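Local atomic coordinates of putative enoyl-CoA hydratase (Streptomyces avermitilis, PDB entry 3GKB), a protein that probably acts on acyl-coenzyme A thioesters as a member of the crotonase superfamily, though its own substrate and reaction are unknown. Residues L11-E16 and R41-T46. Residues are numbered along the deposited sequence; the frame is centred on the assembly and turned at random.
Sequences LRVSSE and RTVLTT
Val43 of helix 34-48 meets Leu11 and Val13 of strand 11-16 through methyl groups alone. With Val13 the side chains approach tip to tip: Val13 CG2 lies 3.5 Å from Val43 CG1, tighter than usual for two carbons, and 3.9 Å from Val43 CG2, so one strand methyl faces the fork of the helix valine. In Val43, CG1 stands anti to the backbone N (chi1 172°), which turns both branches to the strand. Leu11 comes differently, running alongside Val43 with the reverse heading, its CD1 3.9 Å from Val43 CG2. Leu11 and Val13, two residues apart, point to the same face of the strand, while Arg12 between them turns away and forms a salt bridge with Asp25.

No hydrogen bond joins the two segments; two threonine hydroxyls of the helix bond back to carbonyls of the preceding turn. Thr45 OG1 donates to Arg41 O (2.8 Å) and Thr46 OG1 to Thr42 O (2.8 Å). Each carbonyl also takes the backbone N-H of the same threonine, from the opposite face of its plane, so each is gripped twice.

Within the chain, strand 11-16 is an edge strand of the main sheet of the crotonase fold, paired antiparallel with strand 19-24. Ile22 of that neighbour touches both Val13 and Val43, and Tyr8 also packs on Val43, extending the apolar patch. With no polar link between them, the two segments meet through van der Waals contact and the burial of a few methyl groups, one pair tightly packed, while directional bonds hold strand and helix separately.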
ATOM      1  N   LEU B  11     -30.353  -8.748 -13.288  1.00 19.95           N
ATOM      2  CA  LEU B  11     -30.222  -8.179 -11.960  1.00 20.32           C
ATOM      3  C   LEU B  11     -31.585  -7.700 -11.463  1.00 19.77           C
ATOM      4  O   LEU B  11     -32.548  -7.589 -12.248  1.00 19.03           O
ATOM      5  CB  LEU B  11     -29.192  -7.037 -11.965  1.00 20.59           C
ATOM      6  CG  LEU B  11     -29.460  -5.811 -12.843  1.00 21.31           C
ATOM      7  CD1 LEU B  11     -30.293  -4.824 -12.051  1.00 21.31           C
ATOM      8  CD2 LEU B  11     -28.164  -5.134 -13.343  1.00 22.83           C
ATOM      9  N   ARG B  12     -31.653  -7.453 -10.157  1.00 20.03           N
ATOM     10  CA  ARG B  12     -32.808  -6.823  -9.508  1.00 20.79           C
ATOM     11  C   ARG B  12     -32.328  -5.683  -8.631  1.00 21.05           C
ATOM     12  O   ARG B  12     -31.254  -5.768  -8.037  1.00 19.54           O
ATOM     13  CB  ARG B  12     -33.513  -7.829  -8.611  1.00 21.49           C
ATOM     14  CG  ARG B  12     -34.231  -8.888  -9.378  1.00 25.40           C
ATOM     15  CD  ARG B  12     -34.992  -9.810  -8.425  1.00 28.12           C
ATOM     16  NE  ARG B  12     -34.118 -10.622  -7.575  1.00 32.06           N
ATOM     17  CZ  ARG B  12     -33.388 -11.647  -8.012  1.00 32.96           C
ATOM     18  NH1 ARG B  12     -33.379 -11.984  -9.301  1.00 36.02           N
ATOM     19  NH2 ARG B  12     -32.658 -12.335  -7.161  1.00 32.51           N
ATOM     20  N   VAL B  13     -33.130  -4.626  -8.551  1.00 20.96           N
ATOM     21  CA  VAL B  13     -32.824  -3.506  -7.706  1.00 21.65           C
ATOM     22  C   VAL B  13     -33.981  -3.183  -6.775  1.00 22.27           C
ATOM     23  O   VAL B  13     -35.151  -3.250  -7.171  1.00 22.55           O
ATOM     24  CB  VAL B  13     -32.490  -2.240  -8.515  1.00 22.69           C
ATOM     25  CG1 VAL B  13     -32.002  -1.149  -7.577  1.00 23.43           C
ATOM     26  CG2 VAL B  13     -31.464  -2.530  -9.556  1.00 24.27           C
ATOM     27  N   SER B  14     -33.653  -2.855  -5.540  1.00 22.47           N
ATOM     28  CA  SER B  14     -34.630  -2.328  -4.604  1.00 24.26           C
ATOM     29  C   SER B  14     -33.962  -1.280  -3.729  1.00 24.10           C
ATOM     30  O   SER B  14     -32.739  -1.287  -3.559  1.00 25.38           O
ATOM     31  CB  SER B  14     -35.204  -3.443  -3.753  1.00 24.30           C
ATOM     32  OG  SER B  14     -34.219  -4.072  -2.979  1.00 26.71           O
ATOM     33  N   SER B  15     -34.740  -0.345  -3.211  1.00 22.84           N
ATOM     34  CA  SER B  15     -34.162   0.678  -2.408  1.00 22.49           C
ATOM     35  C   SER B  15     -35.124   1.103  -1.320  1.00 22.56           C
ATOM     36  O   SER B  15     -36.346   1.100  -1.502  1.00 22.16           O
ATOM     37  CB  SER B  15     -33.726   1.865  -3.268  1.00 23.02           C
ATOM     38  OG  SER B  15     -34.845   2.572  -3.734  1.00 26.06           O
ATOM     39  N   GLU B  16     -34.543   1.454  -0.192  1.00 22.05           N
ATOM     40  CA  GLU B  16     -35.286   1.849   0.979  1.00 22.51           C
ATOM     41  C   GLU B  16     -34.298   2.454   1.943  1.00 20.73           C
ATOM     42  O   GLU B  16     -33.151   2.012   2.003  1.00 19.04           O
ATOM     43  CB  GLU B  16     -35.930   0.619   1.601  1.00 23.27           C
ATOM     44  CG  GLU B  16     -37.139   0.889   2.435  1.00 28.48           C
ATOM     45  CD  GLU B  16     -37.813  -0.411   2.836  1.00 34.05           C
ATOM     46  OE1 GLU B  16     -37.192  -1.226   3.535  1.00 38.07           O
ATOM     47  OE2 GLU B  16     -38.956  -0.636   2.427  1.00 41.79           O
ATOM     48  N   ARG B  41     -25.566  -0.174 -16.787  1.00 20.07           N
ATOM     49  CA  ARG B  41     -25.513   1.229 -17.166  1.00 19.90           C
ATOM     50  C   ARG B  41     -26.838   1.924 -16.883  1.00 19.62           C
ATOM     51  O   ARG B  41     -26.870   3.012 -16.293  1.00 18.59           O
ATOM     52  CB  ARG B  41     -25.154   1.380 -18.645  1.00 20.76           C
ATOM     53  CG  ARG B  41     -24.813   2.821 -18.997  1.00 25.25           C
ATOM     54  CD  ARG B  41     -24.107   2.943 -20.343  1.00 29.08           C
ATOM     55  NE  ARG B  41     -25.118   2.878 -21.402  1.00 36.23           N
ATOM     56  CZ  ARG B  41     -25.225   1.930 -22.341  1.00 41.25           C
ATOM     57  NH1 ARG B  41     -24.377   0.912 -22.401  1.00 44.75           N
ATOM     58  NH2 ARG B  41     -26.199   1.998 -23.244  1.00 42.30           N
ATOM     59  N   THR B  42     -27.932   1.297 -17.300  1.00 19.57           N
ATOM     60  CA  THR B  42     -29.271   1.860 -17.062  1.00 20.01           C
ATOM     61  C   THR B  42     -29.558   2.086 -15.583  1.00 19.98           C
ATOM     62  O   THR B  42     -29.982   3.185 -15.185  1.00 20.96           O
ATOM     63  CB  THR B  42     -30.381   0.972 -17.682  1.00 20.36           C
ATOM     64  OG1 THR B  42     -30.132   0.825 -19.082  1.00 22.16           O
ATOM     65  CG2 THR B  42     -31.753   1.604 -17.477  1.00 21.86           C
ATOM     66  N   VAL B  43     -29.310   1.064 -14.766  1.00 20.17           N
ATOM     67  CA  VAL B  43     -29.625   1.160 -13.353  1.00 20.10           C
ATOM     68  C   VAL B  43     -28.735   2.182 -12.647  1.00 19.46           C
ATOM     69  O   VAL B  43     -29.247   3.012 -11.898  1.00 19.41           O
ATOM     70  CB  VAL B  43     -29.550  -0.192 -12.640  1.00 21.39           C
ATOM     71  CG1 VAL B  43     -29.705   0.003 -11.124  1.00 22.52           C
ATOM     72  CG2 VAL B  43     -30.634  -1.085 -13.133  1.00 22.60           C
ATOM     73  N   LEU B  44     -27.433   2.165 -12.917  1.00 17.83           N
ATOM     74  CA  LEU B  44     -26.552   3.115 -12.256  1.00 18.01           C
ATOM     75  C   LEU B  44     -26.774   4.555 -12.719  1.00 18.00           C
ATOM     76  O   LEU B  44     -26.710   5.477 -11.923  1.00 18.45           O
ATOM     77  CB  LEU B  44     -25.083   2.704 -12.382  1.00 17.49           C
ATOM     78  CG  LEU B  44     -24.686   1.447 -11.596  1.00 19.26           C
ATOM     79  CD1 LEU B  44     -23.245   1.055 -11.913  1.00 20.72           C
ATOM     80  CD2 LEU B  44     -24.862   1.626 -10.077  1.00 19.73           C
ATOM     81  N   THR B  45     -27.047   4.742 -13.999  1.00 18.59           N
ATOM     82  CA  THR B  45     -27.314   6.083 -14.522  1.00 20.09           C
ATOM     83  C   THR B  45     -28.594   6.642 -13.885  1.00 20.15           C
ATOM     84  O   THR B  45     -28.601   7.796 -13.435  1.00 21.46           O
ATOM     85  CB  THR B  45     -27.397   6.052 -16.073  1.00 20.05           C
ATOM     86  OG1 THR B  45     -26.109   5.659 -16.579  1.00 21.55           O
ATOM     87  CG2 THR B  45     -27.724   7.420 -16.638  1.00 22.42           C
ATOM     88  N   THR B  46     -29.635   5.815 -13.776  1.00 20.41           N
ATOM     89  CA  THR B  46     -30.875   6.211 -13.114  1.00 21.33           C
ATOM     90  C   THR B  46     -30.645   6.540 -11.636  1.00 21.03           C
ATOM     91  O   THR B  46     -31.155   7.529 -11.122  1.00 19.87           O
ATOM     92  CB  THR B  46     -31.940   5.129 -13.199  1.00 21.71           C
ATOM     93  OG1 THR B  46     -32.183   4.775 -14.582  1.00 24.62           O
ATOM     94  CG2 THR B  46     -33.224   5.590 -12.516  1.00 22.43           C
TER